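Local coordinates for protein hydrogenase 3 maturation protease (PDB 2E85) that removes a 32-residue peptide from the C terminus of the precursor of HycE, the large subunit of hydrogenase 3 in Escherichia coli, at residues V51-R54 with E55-P58; M95-N98 with Y99-D102; E146-G150 with F151-A155. The protein carries 1 engineered substitution. All blocks are in the same frame, centred on the assembly; numbering follows the deposited sequence.

Contact 1 of 3, residues V51-R54 with E55-P58; sequences VAIR and ELRP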
loop_
_atom_site.group_PDB
_atom_site.type_symbol
_atom_site.label_atom_id
_atom_site.label_comp_id
_atom_site.label_asym_id
_atom_site.label_seq_id
_atom_site.Cartn_x
_atom_site.Cartn_y
_atom_site.Cartn_z
ATOM N N VAL B 51 10.192 -1.327 -0.942
ATOM C CA VAL B 51 11.437 -0.613 -0.625
ATOM C C VAL B 51 12.637 -1.207 -1.393
ATOM O O VAL B 51 13.402 -0.451 -2.002
ATOM C CB VAL B 51 11.676 -0.522 0.900
ATOM C CG1 VAL B 51 13.059 0.062 1.206
ATOM C CG2 VAL B 51 10.595 0.369 1.527
ATOM N N ALA B 52 12.748 -2.535 -1.417
ATOM C CA ALA B 52 13.833 -3.214 -2.144
ATOM C C ALA B 52 13.765 -2.965 -3.637
ATOM O O ALA B 52 14.788 -2.722 -4.267
ATOM C CB ALA B 52 13.812 -4.716 -1.870
ATOM N N ILE B 53 12.563 -3.060 -4.200
ATOM C CA ILE B 53 12.385 -2.823 -5.635
ATOM C C ILE B 53 12.836 -1.411 -5.993
ATOM O O ILE B 53 13.568 -1.219 -6.951
ATOM C CB ILE B 53 10.944 -3.074 -6.075
ATOM C CG1 ILE B 53 10.591 -4.559 -5.887
ATOM C CG2 ILE B 53 10.749 -2.674 -7.565
ATOM C CD1 ILE B 53 11.479 -5.606 -6.579
ATOM N N ARG B 54 12.432 -0.415 -5.204
ATOM C CA ARG B 54 12.825 0.972 -5.514
ATOM C C ARG B 54 14.336 1.169 -5.434
ATOM O O ARG B 54 14.920 1.864 -6.281
ATOM C CB ARG B 54 12.149 1.968 -4.573
ATOM C CG ARG B 54 10.661 2.033 -4.671
ATOM C CD ARG B 54 10.150 3.212 -3.835
ATOM N NE ARG B 54 10.726 3.296 -2.482
ATOM C CZ ARG B 54 10.192 4.002 -1.482
ATOM N NH1 ARG B 54 9.053 4.664 -1.677
ATOM N NH2 ARG B 54 10.768 4.026 -0.278
ATOM N N GLU B 55 14.960 0.528 -4.446
ATOM C CA GLU B 55 16.407 0.597 -4.220
ATOM C C GLU B 55 17.213 -0.065 -5.335
ATOM O O GLU B 55 18.344 0.360 -5.632
ATOM C CB GLU B 55 16.773 0.020 -2.846
ATOM C CG GLU B 55 16.288 0.870 -1.660
ATOM C CD GLU B 55 16.751 2.324 -1.741
ATOM O OE1 GLU B 55 17.965 2.547 -1.945
ATOM O OE2 GLU B 55 15.896 3.242 -1.610
ATOM N N LEU B 56 16.618 -1.079 -5.971
ATOM C CA LEU B 56 17.225 -1.750 -7.133
ATOM C C LEU B 56 17.296 -0.823 -8.356
ATOM O O LEU B 56 18.093 -1.066 -9.281
ATOM C CB LEU B 56 16.467 -3.040 -7.448
ATOM C CG LEU B 56 16.804 -4.240 -6.560
ATOM C CD1 LEU B 56 15.696 -5.319 -6.724
ATOM C CD2 LEU B 56 18.204 -4.803 -6.867
ATOM N N ARG B 57 16.492 0.241 -8.334
ATOM C CA ARG B 57 16.425 1.218 -9.438
ATOM C C ARG B 57 16.252 0.552 -10.818
ATOM O O ARG B 57 17.022 0.818 -11.770
ATOM C CB ARG B 57 17.645 2.133 -9.409
ATOM C CG ARG B 57 17.803 2.889 -8.083
ATOM C CD ARG B 57 19.046 3.747 -8.082
ATOM N NE ARG B 57 20.216 2.914 -8.327
ATOM C CZ ARG B 57 21.476 3.340 -8.360
ATOM N NH1 ARG B 57 21.769 4.623 -8.147
ATOM N NH2 ARG B 57 22.449 2.468 -8.597
ATOM N N PRO B 58 15.234 -0.308 -10.949
ATOM C CA PRO B 58 15.045 -0.977 -12.224
ATOM C C PRO B 58 14.537 -0.037 -13.299
ATOM O O PRO B 58 13.974 1.028 -13.001
ATOM C CB PRO B 58 13.981 -2.026 -11.934
ATOM C CG PRO B 58 13.278 -1.542 -10.727
ATOM C CD PRO B 58 14.206 -0.687 -9.964
HETATM O O HOH W 1 13.232 2.489 -1.268
#

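Contact 2 of 3, residues M95-N98 with Y99-D102; sequences MPLN and YLID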
loop_
_atom_site.group_PDB
_atom_site.type_symbol
_atom_site.label_atom_id
_atom_site.label_comp_id
_atom_site.label_asym_id
_atom_site.label_seq_id
_atom_site.Cartn_x
_atom_site.Cartn_y
_atom_site.Cartn_z
ATOM N N MET B 95 -5.204 -3.490 0.633
ATOM C CA MET B 95 -4.743 -2.304 -0.076
ATOM C C MET B 95 -5.122 -2.453 -1.555
ATOM O O MET B 95 -4.899 -3.520 -2.143
ATOM C CB MET B 95 -3.231 -2.112 0.152
ATOM C CG MET B 95 -2.330 -1.882 -0.998
ATOM S SD MET B 95 -1.042 -0.712 -0.462
ATOM C CE MET B 95 -2.317 0.572 -0.176
ATOM N N PRO B 96 -5.702 -1.401 -2.158
ATOM C CA PRO B 96 -5.974 -1.530 -3.598
ATOM C C PRO B 96 -4.684 -1.659 -4.414
ATOM O O PRO B 96 -3.758 -0.862 -4.289
ATOM C CB PRO B 96 -6.739 -0.246 -3.947
ATOM C CG PRO B 96 -6.527 0.674 -2.803
ATOM C CD PRO B 96 -6.175 -0.124 -1.604
ATOM N N LEU B 97 -4.612 -2.696 -5.233
ATOM C CA LEU B 97 -3.364 -2.969 -5.936
ATOM C C LEU B 97 -2.932 -1.830 -6.871
ATOM O O LEU B 97 -1.732 -1.625 -7.075
ATOM C CB LEU B 97 -3.458 -4.289 -6.704
ATOM C CG LEU B 97 -2.176 -4.764 -7.380
ATOM C CD1 LEU B 97 -1.030 -4.953 -6.407
ATOM C CD2 LEU B 97 -2.429 -6.029 -8.154
ATOM N N ASN B 98 -3.891 -1.096 -7.434
ATOM C CA ASN B 98 -3.565 -0.018 -8.365
ATOM C C ASN B 98 -2.706 1.051 -7.700
ATOM O O ASN B 98 -1.890 1.682 -8.367
ATOM C CB ASN B 98 -4.812 0.578 -9.006
ATOM C CG ASN B 98 -5.502 1.583 -8.118
ATOM O OD1 ASN B 98 -6.170 1.228 -7.147
ATOM N ND2 ASN B 98 -5.327 2.860 -8.440
ATOM N N TYR B 99 -2.869 1.225 -6.387
ATOM C CA TYR B 99 -2.052 2.198 -5.644
ATOM C C TYR B 99 -0.569 1.872 -5.786
ATOM O O TYR B 99 0.230 2.730 -6.155
ATOM C CB TYR B 99 -2.489 2.311 -4.167
ATOM C CG TYR B 99 -3.423 3.483 -3.925
ATOM C CD1 TYR B 99 -4.446 3.765 -4.822
ATOM C CD2 TYR B 99 -3.254 4.330 -2.825
ATOM C CE1 TYR B 99 -5.303 4.851 -4.631
ATOM C CE2 TYR B 99 -4.104 5.433 -2.632
ATOM C CZ TYR B 99 -5.126 5.679 -3.533
ATOM O OH TYR B 99 -5.980 6.747 -3.377
ATOM N N LEU B 100 -0.218 0.613 -5.540
ATOM C CA LEU B 100 1.164 0.163 -5.650
ATOM C C LEU B 100 1.661 0.220 -7.079
ATOM O O LEU B 100 2.758 0.702 -7.318
ATOM C CB LEU B 100 1.320 -1.259 -5.147
ATOM C CG LEU B 100 0.955 -1.530 -3.695
ATOM C CD1 LEU B 100 -0.534 -1.299 -3.546
ATOM C CD2 LEU B 100 1.306 -2.968 -3.351
ATOM N N ILE B 101 0.852 -0.273 -8.020
ATOM C CA ILE B 101 1.273 -0.329 -9.437
ATOM C C ILE B 101 1.482 1.067 -10.014
ATOM O O ILE B 101 2.494 1.322 -10.676
ATOM C CB ILE B 101 0.246 -1.075 -10.338
ATOM C CG1 ILE B 101 -0.023 -2.487 -9.801
ATOM C CG2 ILE B 101 0.735 -1.124 -11.802
ATOM C CD1 ILE B 101 1.184 -3.456 -9.729
ATOM N N ASP B 102 0.512 1.952 -9.774
ATOM C CA ASP B 102 0.564 3.309 -10.323
ATOM C C ASP B 102 1.793 4.064 -9.789
ATOM O O ASP B 102 2.450 4.805 -10.532
ATOM C CB ASP B 102 -0.733 4.072 -10.045
ATOM C CG ASP B 102 -1.964 3.436 -10.713
ATOM O OD1 ASP B 102 -1.812 2.479 -11.539
ATOM O OD2 ASP B 102 -3.109 3.877 -10.407
#

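Contact 3 of 3, residues E146-G150 with F151-A155; sequences EGNGG and FAQLA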
loop_
_atom_site.group_PDB
_atom_site.type_symbol
_atom_site.label_atom_id
_atom_site.label_comp_id
_atom_site.label_asym_id
_atom_site.label_seq_id
_atom_site.Cartn_x
_atom_site.Cartn_y
_atom_site.Cartn_z
ATOM N N GLU B 146 10.303 -8.982 -24.448
ATOM C CA GLU B 146 10.120 -7.663 -25.037
ATOM C C GLU B 146 8.653 -7.359 -24.974
ATOM O O GLU B 146 7.820 -8.265 -25.143
ATOM C CB GLU B 146 10.593 -7.632 -26.500
ATOM C CG GLU B 146 12.090 -7.993 -26.718
ATOM C CD GLU B 146 13.083 -6.936 -26.223
ATOM O OE1 GLU B 146 12.792 -6.200 -25.249
ATOM O OE2 GLU B 146 14.185 -6.850 -26.817
ATOM N N GLY B 147 8.333 -6.094 -24.712
ATOM C CA GLY B 147 6.946 -5.660 -24.599
ATOM C C GLY B 147 6.192 -6.368 -23.493
ATOM O O GLY B 147 6.600 -6.313 -22.330
ATOM N N ASN B 148 5.090 -7.025 -23.866
ATOM C CA ASN B 148 4.302 -7.845 -22.956
ATOM C C ASN B 148 4.581 -9.334 -23.054
ATOM O O ASN B 148 3.734 -10.167 -22.689
ATOM C CB ASN B 148 2.824 -7.561 -23.145
ATOM C CG ASN B 148 2.400 -6.307 -22.428
ATOM O OD1 ASN B 148 3.165 -5.742 -21.640
ATOM N ND2 ASN B 148 1.183 -5.856 -22.691
ATOM N N GLY B 149 5.766 -9.653 -23.581
ATOM C CA GLY B 149 6.257 -11.018 -23.694
ATOM C C GLY B 149 5.425 -11.893 -24.612
ATOM O O GLY B 149 5.534 -13.108 -24.553
ATOM N N GLY B 150 4.602 -11.261 -25.454
ATOM C CA GLY B 150 3.711 -11.951 -26.376
ATOM C C GLY B 150 2.391 -12.422 -25.768
ATOM O O GLY B 150 1.634 -13.145 -26.407
ATOM N N PHE B 151 2.128 -12.028 -24.530
ATOM C CA PHE B 151 0.872 -12.391 -23.879
ATOM C C PHE B 151 -0.259 -11.408 -24.181
ATOM O O PHE B 151 -0.026 -10.201 -24.421
ATOM C CB PHE B 151 1.070 -12.542 -22.367
ATOM C CG PHE B 151 2.015 -13.655 -22.003
ATOM C CD1 PHE B 151 1.650 -14.980 -22.190
ATOM C CD2 PHE B 151 3.303 -13.357 -21.547
ATOM C CE1 PHE B 151 2.540 -16.027 -21.857
ATOM C CE2 PHE B 151 4.197 -14.369 -21.207
ATOM C CZ PHE B 151 3.828 -15.708 -21.372
ATOM N N ALA B 152 -1.487 -11.924 -24.160
ATOM C CA ALA B 152 -2.683 -11.100 -24.421
ATOM C C ALA B 152 -3.075 -10.261 -23.218
ATOM O O ALA B 152 -2.859 -10.665 -22.075
ATOM C CB ALA B 152 -3.854 -11.954 -24.809
ATOM N N GLN B 153 -3.673 -9.104 -23.493
ATOM C CA GLN B 153 -4.274 -8.266 -22.466
ATOM C C GLN B 153 -5.556 -8.909 -21.968
ATOM O O GLN B 153 -6.321 -9.411 -22.796
ATOM C CB GLN B 153 -4.598 -6.909 -23.088
ATOM C CG GLN B 153 -5.017 -5.867 -22.079
ATOM C CD GLN B 153 -3.848 -5.346 -21.292
ATOM O OE1 GLN B 153 -3.743 -5.596 -20.095
ATOM N NE2 GLN B 153 -2.930 -4.640 -21.967
ATOM N N LEU B 154 -5.783 -8.920 -20.643
ATOM C CA LEU B 154 -7.065 -9.320 -20.070
ATOM C C LEU B 154 -8.134 -8.390 -20.603
ATOM O O LEU B 154 -7.970 -7.171 -20.571
ATOM C CB LEU B 154 -7.091 -9.211 -18.530
ATOM C CG LEU B 154 -7.850 -10.126 -17.546
ATOM C CD1 LEU B 154 -8.231 -9.422 -16.268
ATOM C CD2 LEU B 154 -8.998 -11.054 -18.047
ATOM N N ALA B 155 -9.212 -8.979 -21.110
ATOM C CA ALA B 155 -10.383 -8.208 -21.510
ATOM C C ALA B 155 -11.347 -7.999 -20.362
ATOM O O ALA B 155 -12.032 -8.932 -19.948
ATOM C CB ALA B 155 -11.080 -8.894 -22.685
#

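Contact 1 of 3, residues V51-R54 with E55-P58
Val51 O is gripped by two donors: the backbone amide Glu55 N at 3.1 Å, the usual bond of an alpha-helical turn, and an ordered water at 3.0 Å. That water gives its other hydrogen to Glu55 OE2 (2.8 Å) and accepts one from Arg54 NE (2.9 Å), lying in the guanidinium plane at its edge. It thus joins two opposite charges that do not meet directly, since Arg54 NE and Glu55 OE2 stand 5.2 Å apart. The Glu55 chain folds at chi2 (-54°), which turns its carboxylate back along the turn to the water. The guanidinium also reaches the second subunit: NH1 bonds to Asn98 OD1 of that chain, and the group makes a cation-pi contact with its Tyr99. On the inward side, Ile53 CD1 meets Leu56 CD1 at 4.2 Å, and both residues pack on strands 6-11 and 38-43. The helical pattern then tightens. Arg57 N reaches Arg54 O from above the carbonyl plane, and Pro58, which has no amide hydrogen to offer, sets its CD 3.1 Å from Ile53 O. The arrangement is that of a helix C terminus closed by a residue of positive phi followed by proline.

Contact 2 of 3, residues M95-N98 with Y99-D102
The first turn of helix 97-108 illustrates how one side chain can bond along its own helix and across a subunit interface at once: Asn98 lies one turn before Asp102, and its ND2 donates to Asp102 OD2 over 3.1 Å. The acceptor lies close to the amide plane of Asn98, yet the donor comes from above the carboxylate plane, the two flat groups being turned 69° apart. Asn98 adopts the crowded position, CG between the backbone N and the carbonyl carbon (chi1 81°), which sets the amide beside the first turn, and the turn about chi2 (-75°) points ND2 at Asp102 OD2. The backbone bond runs the other way, Asp102 N donating to Asn98 O at 2.8 Å. Asn98 OD1 accepts from Arg54 NH1 of the second subunit, so both ends of the amide are engaged and its rotation is fixed. Beside it stands the Tyr99 ring, with Asn98 ND2 near the ring plane at the edge, 3.8 Å from CD1; the phenol OH is bonded to Asp107 of the second subunit. Putting a leucine at Asn98 would probably leave Asp102 OD2 without this amide donor and NH1 of Arg54 of the second subunit without its Asn98 acceptor. On another side of the turn Leu97 CG rests on Ile101 CG1 at 4.0 Å. Met95, leading in, has its side chain near that of His93, a nickel ligand by similarity. Leu97 and Ile101 press on Phe113 of strand 111-116, Asn98 packs on helix 81-86, and Pro96 meets Ile50 of the second subunit.

Contact 3 of 3, residues E146-G150 with F151-A155
The Phe151 ring turns an edge to the carbonyl of Asn148: Asn148 O lies near the ring plane, 3.4 Å from CD2. Gly149 O approaches obliquely, 3.8 Å from CE2, and the carbonyl carbon of Gly150 is also placed obliquely. Arg141 makes a cation-pi contact with the same ring and, through NH1, a hydrogen bond to Gly149 O, so one guanidinium holds both the aromatic group and the loop backbone beside it. With CG anti to the carbonyl carbon and beside the backbone N (chi1 -63°), the ring is carried back alongside the preceding peptides. Asn148 O therefore serves two neighbours, for besides facing the ring edge it accepts the hydrogen bond from Phe151 N at 3.1 Å, the donor standing well above the carbonyl plane.

That bond closes a type I' beta turn from Asn148 to Phe151, which overlaps a type II' turn from Glu146 to Gly149, closed by Gly149 N to Glu146 O at 2.9 Å, and shares Asn148 and Gly149 with it. Gly147, Gly149 and Gly150 all have positive phi, as the corner positions of such turns require of them. Crowding adds to this, because a beta carbon on Gly149 would come within 3.5 Å of Phe151 CD2.

Beyond the turns the chain straightens, and the backbones of Ala152 and Leu154 hydrogen-bond to that of Ile78 in strand 76-78. Phe151 packs against Ile76 and Ile78, Leu114 of strand 111-116 and helix 129-141, while Leu154 is buried against Met69, Ile79 and Met87.

From the N terminus the three contacts come in series, none nesting in or crossing another, and each closes only a turn of a continuous stretch. Contact 1 ends helix 50-56, which lies in the connection between strands 38-43 and 60-66. Contact 2 opens helix 97-108, which leads into strand 111-116; the centres of the two lie about 17 Å apart. They do not touch within one chain, but both face the second subunit, so that contact 1 of one copy meets contact 2 of the other. Contact 3 follows helix 129-141, well away from both, and fastens the C-terminal loop to strand 76-78, outermost in this chain's sheet, with no other chain of the assembly touching it.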